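ProQ/FinO domain-containing protein (Neisseria meningitidis, PDB 3MW6) is a FinO-like member of a family of RNA chaperones and probably binds RNA. Local coordinates at residues A[39-44]-A[69-74]; A[44-49]-A[81-86]. All coordinates share one frame; numbering follows the deposited sequence. Where two conformers were deposited one is given.

Interaction 1 (A[39-44]-A[69-74])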
ATOM      1  N   ASP A  39       6.867   1.438  17.667  1.00 46.34           N
ATOM      2  CA  ASP A  39       7.463   2.554  16.951  1.00 47.66           C
ATOM      3  C   ASP A  39       7.126   2.597  15.448  1.00 45.89           C
ATOM      4  O   ASP A  39       6.992   3.680  14.885  1.00 49.14           O
ATOM      5  CB  ASP A  39       8.976   2.603  17.178  1.00 59.20           C
ATOM      6  CG  ASP A  39       9.351   3.420  18.405  1.00 78.70           C
ATOM      7  OD1 ASP A  39       9.878   4.544  18.230  1.00 85.62           O
ATOM      8  OD2 ASP A  39       9.099   2.951  19.541  1.00 81.74           O
ATOM      9  N   VAL A  40       6.993   1.449  14.786  1.00 38.87           N
ATOM     10  CA  VAL A  40       6.649   1.496  13.360  1.00 42.51           C
ATOM     11  C   VAL A  40       5.306   2.192  13.147  1.00 44.38           C
ATOM     12  O   VAL A  40       5.105   2.868  12.149  1.00 45.11           O
ATOM     13  CB  VAL A  40       6.640   0.115  12.680  1.00 41.03           C
ATOM     14  CG1 VAL A  40       8.036  -0.486  12.695  1.00 47.03           C
ATOM     15  CG2 VAL A  40       5.620  -0.811  13.341  1.00 35.07           C
ATOM     16  N   PHE A  41       4.389   2.046  14.094  1.00 45.39           N
ATOM     17  CA  PHE A  41       3.130   2.778  14.016  1.00 39.46           C
ATOM     18  C   PHE A  41       3.266   4.230  14.444  1.00 45.91           C
ATOM     19  O   PHE A  41       2.782   5.122  13.768  1.00 43.22           O
ATOM     20  CB  PHE A  41       2.041   2.065  14.805  1.00 36.66           C
ATOM     21  CG  PHE A  41       1.515   0.849  14.100  1.00 40.72           C
ATOM     22  CD1 PHE A  41       2.088  -0.398  14.307  1.00 35.49           C
ATOM     23  CD2 PHE A  41       0.490   0.964  13.175  1.00 40.55           C
ATOM     24  CE1 PHE A  41       1.614  -1.519  13.635  1.00 36.50           C
ATOM     25  CE2 PHE A  41       0.011  -0.160  12.494  1.00 38.76           C
ATOM     26  CZ  PHE A  41       0.579  -1.398  12.732  1.00 38.21           C
ATOM     27  N   LYS A  42       3.947   4.475  15.554  1.00 40.74           N
ATOM     28  CA  LYS A  42       4.059   5.829  16.078  1.00 42.82           C
ATOM     29  C   LYS A  42       4.764   6.741  15.077  1.00 38.07           C
ATOM     30  O   LYS A  42       4.450   7.928  14.960  1.00 36.60           O
ATOM     31  CB  LYS A  42       4.801   5.805  17.431  1.00 51.12           C
ATOM     32  CG  LYS A  42       5.124   7.171  18.020  1.00 51.91           C
ATOM     33  CD  LYS A  42       6.092   7.060  19.229  1.00 74.31           C
ATOM     34  CE  LYS A  42       5.415   6.539  20.506  1.00 75.51           C
ATOM     35  NZ  LYS A  42       5.632   5.077  20.752  1.00 77.90           N
ATOM     36  N   ARG A  43       5.712   6.175  14.337  1.00 39.23           N
ATOM     37  CA  ARG A  43       6.492   6.954  13.378  0.53 44.51           C
ATOM     38  C   ARG A  43       6.054   6.776  11.917  1.00 45.08           C
ATOM     39  O   ARG A  43       6.706   7.271  11.008  1.00 46.36           O
ATOM     40  CB  ARG A  43       7.980   6.647  13.543  0.53 49.22           C
ATOM     41  CG  ARG A  43       8.570   7.252  14.803  0.53 53.92           C
ATOM     42  CD  ARG A  43       9.301   6.219  15.636  0.53 63.42           C
ATOM     43  NE  ARG A  43      10.566   5.807  15.032  0.53 65.76           N
ATOM     44  CZ  ARG A  43      11.740   5.856  15.650  0.53 62.71           C
ATOM     45  NH1 ARG A  43      11.811   6.299  16.899  0.53 62.52           N
ATOM     46  NH2 ARG A  43      12.839   5.457  15.019  0.53 59.85           N
ATOM     47  N   PHE A  44       4.940   6.077  11.696  1.00 40.27           N
ATOM     48  CA  PHE A  44       4.392   5.905  10.348  1.00 37.82           C
ATOM     49  C   PHE A  44       5.442   5.442   9.357  1.00 35.22           C
ATOM     50  O   PHE A  44       5.705   6.106   8.353  1.00 37.82           O
ATOM     51  CB  PHE A  44       3.726   7.206   9.851  1.00 37.57           C
ATOM     52  CG  PHE A  44       2.403   7.487  10.499  1.00 40.60           C
ATOM     53  CD1 PHE A  44       2.340   8.080  11.749  1.00 45.10           C
ATOM     54  CD2 PHE A  44       1.219   7.130   9.868  1.00 38.32           C
ATOM     55  CE1 PHE A  44       1.117   8.320  12.364  1.00 43.39           C
ATOM     56  CE2 PHE A  44      -0.010   7.374  10.466  1.00 44.29           C
ATOM     57  CZ  PHE A  44      -0.058   7.969  11.723  1.00 48.12           C
ATOM     58  N   ARG A  69      -9.672  -3.089  11.622  1.00 41.98           N
ATOM     59  CA  ARG A  69     -10.282  -1.777  11.446  0.59 46.22           C
ATOM     60  C   ARG A  69      -9.297  -0.655  11.808  1.00 46.77           C
ATOM     61  O   ARG A  69      -9.147   0.318  11.078  1.00 50.14           O
ATOM     62  CB  ARG A  69     -11.549  -1.685  12.312  0.59 53.34           C
ATOM     63  CG  ARG A  69     -12.458  -0.513  11.992  0.59 64.70           C
ATOM     64  CD  ARG A  69     -13.551  -0.322  13.050  0.59 73.12           C
ATOM     65  NE  ARG A  69     -14.709  -1.195  12.858  0.59 74.88           N
ATOM     66  CZ  ARG A  69     -15.840  -1.090  13.550  0.59 72.33           C
ATOM     67  NH1 ARG A  69     -15.968  -0.144  14.473  0.59 74.27           N
ATOM     68  NH2 ARG A  69     -16.844  -1.925  13.323  0.59 67.56           N
ATOM     69  N   VAL A  70      -8.634  -0.794  12.953  1.00 47.24           N
ATOM     70  CA  VAL A  70      -7.639   0.195  13.388  1.00 41.13           C
ATOM     71  C   VAL A  70      -6.483   0.261  12.391  1.00 31.27           C
ATOM     72  O   VAL A  70      -6.071   1.334  11.956  1.00 35.91           O
ATOM     73  CB  VAL A  70      -7.110  -0.125  14.793  1.00 42.52           C
ATOM     74  CG1 VAL A  70      -5.936   0.804  15.149  1.00 46.30           C
ATOM     75  CG2 VAL A  70      -8.238   0.004  15.810  1.00 40.73           C
ATOM     76  N   LEU A  71      -5.996  -0.905  11.999  1.00 36.47           N
ATOM     77  CA  LEU A  71      -4.981  -0.976  10.978  1.00 37.12           C
ATOM     78  C   LEU A  71      -5.418  -0.276   9.681  1.00 47.10           C
ATOM     79  O   LEU A  71      -4.622   0.464   9.082  1.00 46.59           O
ATOM     80  CB  LEU A  71      -4.593  -2.426  10.718  1.00 33.56           C
ATOM     81  CG  LEU A  71      -3.586  -2.532   9.583  1.00 43.19           C
ATOM     82  CD1 LEU A  71      -2.274  -1.767   9.939  1.00 32.05           C
ATOM     83  CD2 LEU A  71      -3.318  -3.985   9.250  1.00 40.21           C
ATOM     84  N   ALA A  72      -6.667  -0.489   9.253  1.00 38.45           N
ATOM     85  CA  ALA A  72      -7.128   0.101   7.989  1.00 36.61           C
ATOM     86  C   ALA A  72      -7.284   1.617   8.108  1.00 38.44           C
ATOM     87  O   ALA A  72      -6.988   2.350   7.164  1.00 38.16           O
ATOM     88  CB  ALA A  72      -8.451  -0.555   7.487  1.00 29.20           C
ATOM     89  N   ASN A  73      -7.748   2.082   9.266  1.00 36.71           N
ATOM     90  CA  ASN A  73      -7.740   3.511   9.584  1.00 42.06           C
ATOM     91  C   ASN A  73      -6.340   4.108   9.476  1.00 39.75           C
ATOM     92  O   ASN A  73      -6.144   5.215   8.968  1.00 36.62           O
ATOM     93  CB  ASN A  73      -8.241   3.744  11.009  1.00 58.01           C
ATOM     94  CG  ASN A  73      -9.751   3.856  11.091  1.00 74.50           C
ATOM     95  OD1 ASN A  73     -10.364   4.602  10.331  1.00 86.45           O
ATOM     96  ND2 ASN A  73     -10.354   3.134  12.033  1.00 72.68           N
ATOM     97  N   HIS A  74      -5.361   3.369   9.977  1.00 38.77           N
ATOM     98  CA  HIS A  74      -4.000   3.872  10.006  1.00 37.41           C
ATOM     99  C   HIS A  74      -3.457   4.010   8.586  1.00 38.58           C
ATOM    100  O   HIS A  74      -2.869   5.019   8.240  1.00 28.91           O
ATOM    101  CB  HIS A  74      -3.122   2.942  10.831  1.00 33.29           C
ATOM    102  CG  HIS A  74      -1.668   3.259  10.743  1.00 36.31           C
ATOM    103  ND1 HIS A  74      -1.036   4.108  11.629  1.00 32.71           N
ATOM    104  CD2 HIS A  74      -0.715   2.832   9.883  1.00 32.86           C
ATOM    105  CE1 HIS A  74       0.242   4.187  11.316  1.00 31.64           C
ATOM    106  NE2 HIS A  74       0.464   3.419  10.265  1.00 35.98           N
TER
HETATM  107  O   HOH W   1       3.279   2.986  10.042  1.00 37.04           O
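His74 reaches out from helix 64-76 and slots its imidazole between Phe41 in the short helix 39-42 and Phe44 in the turn just after it. Its CB already points to the other segment. With CG anti to the backbone N (chi1 171°), the ring is carried straight outward from its helix. The first ring atoms, His74 CG and CD2, both lie 4.0 Å from Phe41 CD2. Phe41 CD2 sits 3.7 Å above the imidazole plane, over the centre of the ring, so the pair is edge-to-face, with Phe41 giving the edge and the planes at 64°. On the opposite side lies Phe44, an offset stack with its plane tilted only 15° from the imidazole. Here the ring carbon His74 CE1 comes to 3.3 Å from Phe44 CE2, over the phenyl face but toward its rim. Phe41 also turns the edge of its ring to helix 64-76 one turn earlier, where Phe41 CE2 is 3.8 Å from Leu71 CD1.

The two nitrogens are left for the polar partners. His74 ND1 hydrogen-bonds to the hydroxyl of Tyr35 in helix 23-37. His74 NE2 is 2.9 Å from a water oxygen, and this water in turn donates to Val40 O over 2.8 Å. The same Val40 carbonyl takes Lys45 N in the Schellman motif that closes helix 39-42, with Phe44 at positive phi as its C-prime residue.

The chemistry is thus divided round one buried ring: Phe41 lies over one face of the imidazole, and on the other side Phe44 stacks offset, its own face over His74 CE1, while a tyrosine and a bridging water engage the two nitrogens, which should fix both the tilt and the rotation of the imidazole.

Interaction 2 (A[44-49]-A[81-86])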
ATOM      1  N   PHE A  44       4.940   6.077  11.696  1.00 40.27           N
ATOM      2  CA  PHE A  44       4.392   5.905  10.348  1.00 37.82           C
ATOM      3  C   PHE A  44       5.442   5.442   9.357  1.00 35.22           C
ATOM      4  O   PHE A  44       5.705   6.106   8.353  1.00 37.82           O
ATOM      5  CB  PHE A  44       3.726   7.206   9.851  1.00 37.57           C
ATOM      6  CG  PHE A  44       2.403   7.487  10.499  1.00 40.60           C
ATOM      7  CD1 PHE A  44       2.340   8.080  11.749  1.00 45.10           C
ATOM      8  CD2 PHE A  44       1.219   7.130   9.868  1.00 38.32           C
ATOM      9  CE1 PHE A  44       1.117   8.320  12.364  1.00 43.39           C
ATOM     10  CE2 PHE A  44      -0.010   7.374  10.466  1.00 44.29           C
ATOM     11  CZ  PHE A  44      -0.058   7.969  11.723  1.00 48.12           C
ATOM     12  N   LYS A  45       6.053   4.300   9.632  1.00 34.24           N
ATOM     13  CA  LYS A  45       6.951   3.715   8.655  1.00 34.47           C
ATOM     14  C   LYS A  45       6.137   2.783   7.778  1.00 36.67           C
ATOM     15  O   LYS A  45       5.142   2.220   8.223  1.00 32.94           O
ATOM     16  CB  LYS A  45       8.055   2.932   9.350  1.00 36.38           C
ATOM     17  CG  LYS A  45       8.954   3.787  10.242  1.00 49.67           C
ATOM     18  CD  LYS A  45       9.973   2.920  10.940  1.00 54.59           C
ATOM     19  CE  LYS A  45      11.238   3.677  11.267  1.00 57.99           C
ATOM     20  NZ  LYS A  45      12.268   2.759  11.851  1.00 50.45           N
ATOM     21  N   PRO A  46       6.558   2.615   6.524  1.00 30.49           N
ATOM     22  CA  PRO A  46       5.894   1.625   5.678  1.00 29.08           C
ATOM     23  C   PRO A  46       5.885   0.257   6.382  1.00 39.27           C
ATOM     24  O   PRO A  46       6.934  -0.191   6.834  1.00 38.30           O
ATOM     25  CB  PRO A  46       6.779   1.597   4.432  1.00 23.46           C
ATOM     26  CG  PRO A  46       7.375   2.962   4.359  1.00 25.51           C
ATOM     27  CD  PRO A  46       7.643   3.320   5.820  1.00 27.37           C
ATOM     28  N   LEU A  47       4.717  -0.374   6.481  1.00 31.87           N
ATOM     29  CA  LEU A  47       4.543  -1.621   7.212  1.00 33.49           C
ATOM     30  C   LEU A  47       4.752  -2.863   6.343  1.00 42.66           C
ATOM     31  O   LEU A  47       4.320  -2.921   5.184  1.00 40.41           O
ATOM     32  CB  LEU A  47       3.144  -1.667   7.836  1.00 29.37           C
ATOM     33  CG  LEU A  47       2.884  -0.526   8.828  1.00 30.58           C
ATOM     34  CD1 LEU A  47       1.401  -0.422   9.205  1.00 26.12           C
ATOM     35  CD2 LEU A  47       3.752  -0.708  10.086  1.00 31.98           C
ATOM     36  N   ALA A  48       5.412  -3.865   6.912  1.00 33.69           N
ATOM     37  CA  ALA A  48       5.661  -5.112   6.205  1.00 39.31           C
ATOM     38  C   ALA A  48       4.355  -5.791   5.818  1.00 35.74           C
ATOM     39  O   ALA A  48       3.362  -5.662   6.531  1.00 38.99           O
ATOM     40  CB  ALA A  48       6.479  -6.053   7.078  1.00 37.21           C
ATOM     41  N   LEU A  49       4.376  -6.528   4.703  1.00 37.17           N
ATOM     42  CA  LEU A  49       3.333  -7.527   4.396  1.00 45.45           C
ATOM     43  C   LEU A  49       2.999  -8.386   5.613  1.00 47.41           C
ATOM     44  O   LEU A  49       3.897  -8.853   6.325  1.00 53.78           O
ATOM     45  CB  LEU A  49       3.792  -8.463   3.267  1.00 50.81           C
ATOM     46  CG  LEU A  49       2.861  -9.646   2.919  1.00 59.48           C
ATOM     47  CD1 LEU A  49       1.540  -9.184   2.294  1.00 56.82           C
ATOM     48  CD2 LEU A  49       3.530 -10.667   1.995  1.00 55.41           C
ATOM     49  N   LEU A  81       0.206   7.440   3.663  1.00 31.23           N
ATOM     50  CA  LEU A  81       0.391   7.532   2.217  1.00 36.27           C
ATOM     51  C   LEU A  81       1.663   8.311   1.889  1.00 36.65           C
ATOM     52  O   LEU A  81       2.409   7.977   0.964  1.00 37.44           O
ATOM     53  CB  LEU A  81      -0.817   8.217   1.571  1.00 38.39           C
ATOM     54  CG  LEU A  81      -2.126   7.458   1.767  1.00 42.53           C
ATOM     55  CD1 LEU A  81      -3.310   8.220   1.177  1.00 44.81           C
ATOM     56  CD2 LEU A  81      -1.998   6.096   1.117  1.00 37.60           C
ATOM     57  N   LYS A  82       1.898   9.369   2.647  1.00 33.52           N
ATOM     58  CA  LYS A  82       3.079  10.199   2.446  1.00 39.27           C
ATOM     59  C   LYS A  82       4.349   9.364   2.714  1.00 31.94           C
ATOM     60  O   LYS A  82       5.358   9.525   2.038  1.00 33.76           O
ATOM     61  CB  LYS A  82       2.998  11.422   3.363  1.00 41.28           C
ATOM     62  CG  LYS A  82       3.933  12.534   3.036  1.00 60.38           C
ATOM     63  CD  LYS A  82       3.376  13.857   3.560  1.00 76.42           C
ATOM     64  CE  LYS A  82       3.084  13.814   5.057  1.00 84.40           C
ATOM     65  NZ  LYS A  82       4.326  13.811   5.896  1.00 87.65           N
ATOM     66  N   ALA A  83       4.259   8.436   3.659  1.00 29.82           N
ATOM     67  CA  ALA A  83       5.373   7.539   3.974  1.00 36.11           C
ATOM     68  C   ALA A  83       5.580   6.589   2.809  1.00 35.75           C
ATOM     69  O   ALA A  83       6.706   6.262   2.456  1.00 41.94           O
ATOM     70  CB  ALA A  83       5.090   6.737   5.267  1.00 27.25           C
ATOM     71  N   LEU A  84       4.488   6.134   2.210  1.00 31.03           N
ATOM     72  CA  LEU A  84       4.612   5.239   1.069  1.00 28.68           C
ATOM     73  C   LEU A  84       5.212   5.996  -0.109  1.00 25.95           C
ATOM     74  O   LEU A  84       5.976   5.438  -0.894  1.00 31.98           O
ATOM     75  CB  LEU A  84       3.253   4.663   0.673  1.00 31.42           C
ATOM     76  CG  LEU A  84       2.562   3.689   1.609  1.00 31.54           C
ATOM     77  CD1 LEU A  84       1.328   3.172   0.890  1.00 30.93           C
ATOM     78  CD2 LEU A  84       3.478   2.531   1.979  1.00 29.09           C
ATOM     79  N   ALA A  85       4.868   7.272  -0.242  1.00 23.96           N
ATOM     80  CA  ALA A  85       5.453   8.098  -1.306  1.00 24.86           C
ATOM     81  C   ALA A  85       6.946   8.291  -1.084  1.00 38.22           C
ATOM     82  O   ALA A  85       7.723   8.473  -2.039  1.00 36.66           O
ATOM     83  CB  ALA A  85       4.785   9.451  -1.342  1.00 24.96           C
ATOM     84  N   ARG A  86       7.346   8.308   0.183  1.00 35.64           N
ATOM     85  CA  ARG A  86       8.762   8.469   0.508  1.00 36.35           C
ATOM     86  C   ARG A  86       9.489   7.212   0.057  1.00 33.27           C
ATOM     87  O   ARG A  86      10.582   7.296  -0.476  1.00 34.02           O
ATOM     88  CB  ARG A  86       8.972   8.742   2.006  1.00 32.79           C
ATOM     89  CG  ARG A  86      10.435   8.901   2.405  1.00 30.79           C
ATOM     90  CD  ARG A  86      10.570   9.168   3.921  1.00 30.13           C
ATOM     91  NE  ARG A  86      11.927   8.902   4.373  1.00 36.85           N
ATOM     92  CZ  ARG A  86      12.343   9.050   5.628  1.00 42.16           C
ATOM     93  NH1 ARG A  86      11.506   9.472   6.563  1.00 35.45           N
ATOM     94  NH2 ARG A  86      13.602   8.774   5.949  1.00 38.01           N
TER
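Pro46 and Leu84 bring the backbones together, their CA atoms 6.0 Å apart, where the irregular chain leaving helix 39-42 passes the last turn and a half of helix 78-86. The tightest touch is between backbone and methyl: Phe44 O lies 3.2 Å from Ala83 CB. Ala83 points its small side chain at the loop, and with only a methyl there, the carbonyl can come close to the helix.

Two residues further on, Pro46 lies alongside the helix. Pro46 CD is 4.3 Å from Ala83 CB, and Pro46 CG is 3.9 Å from Ala83 O, so the pyrrolidine ring leans against both the methyl and the carbonyl of the same alanine. Pro46 CB meets the next helix residue, 4.2 Å from Leu84 CD2. Leu84 has CG anti to its own carbonyl carbon (chi1 -68°), which carries its CD2 methyl nearer to Pro46 than the direction of its CB suggests.

Val101 touches both Pro46 and Leu84, adding a third apolar group to the seam, and Ile108 of the second subunit also packs on Leu84, so the seam borders the dimer interface. Leu47 N hydrogen-bonds to Tyr80 OH, a second tie to helix 78-86, while the backbones of Pro46 and Ala48 bond to Phe91 in strand 89-91.

What results is a helix C-cap running on into an extended connection: the Schellman turn at Phe44 redirects the chain, which then threads between a helix and the two-stranded sheet of this FinO-like domain.

Overall arrangement
From the N terminus, the chain comes down helix 23-37, forms the short helix 39-42 and passes through Phe44, which belongs to both contacts, into the loop 44-49. After helix 51-58 it returns along helix 64-76, where interaction 1 closes a loop with 24 residues between its segments. It then enters helix 78-86, where interaction 2 closes one of 31. The segments alternate along the sequence, so the two closures cross rather than nest. Their centres lie about 10 Å apart, and Leu47, in the loop segment of interaction 2, packs on Val40, Phe41 and His74 of interaction 1. Together they tie two consecutive helices to one short helix and its exit loop.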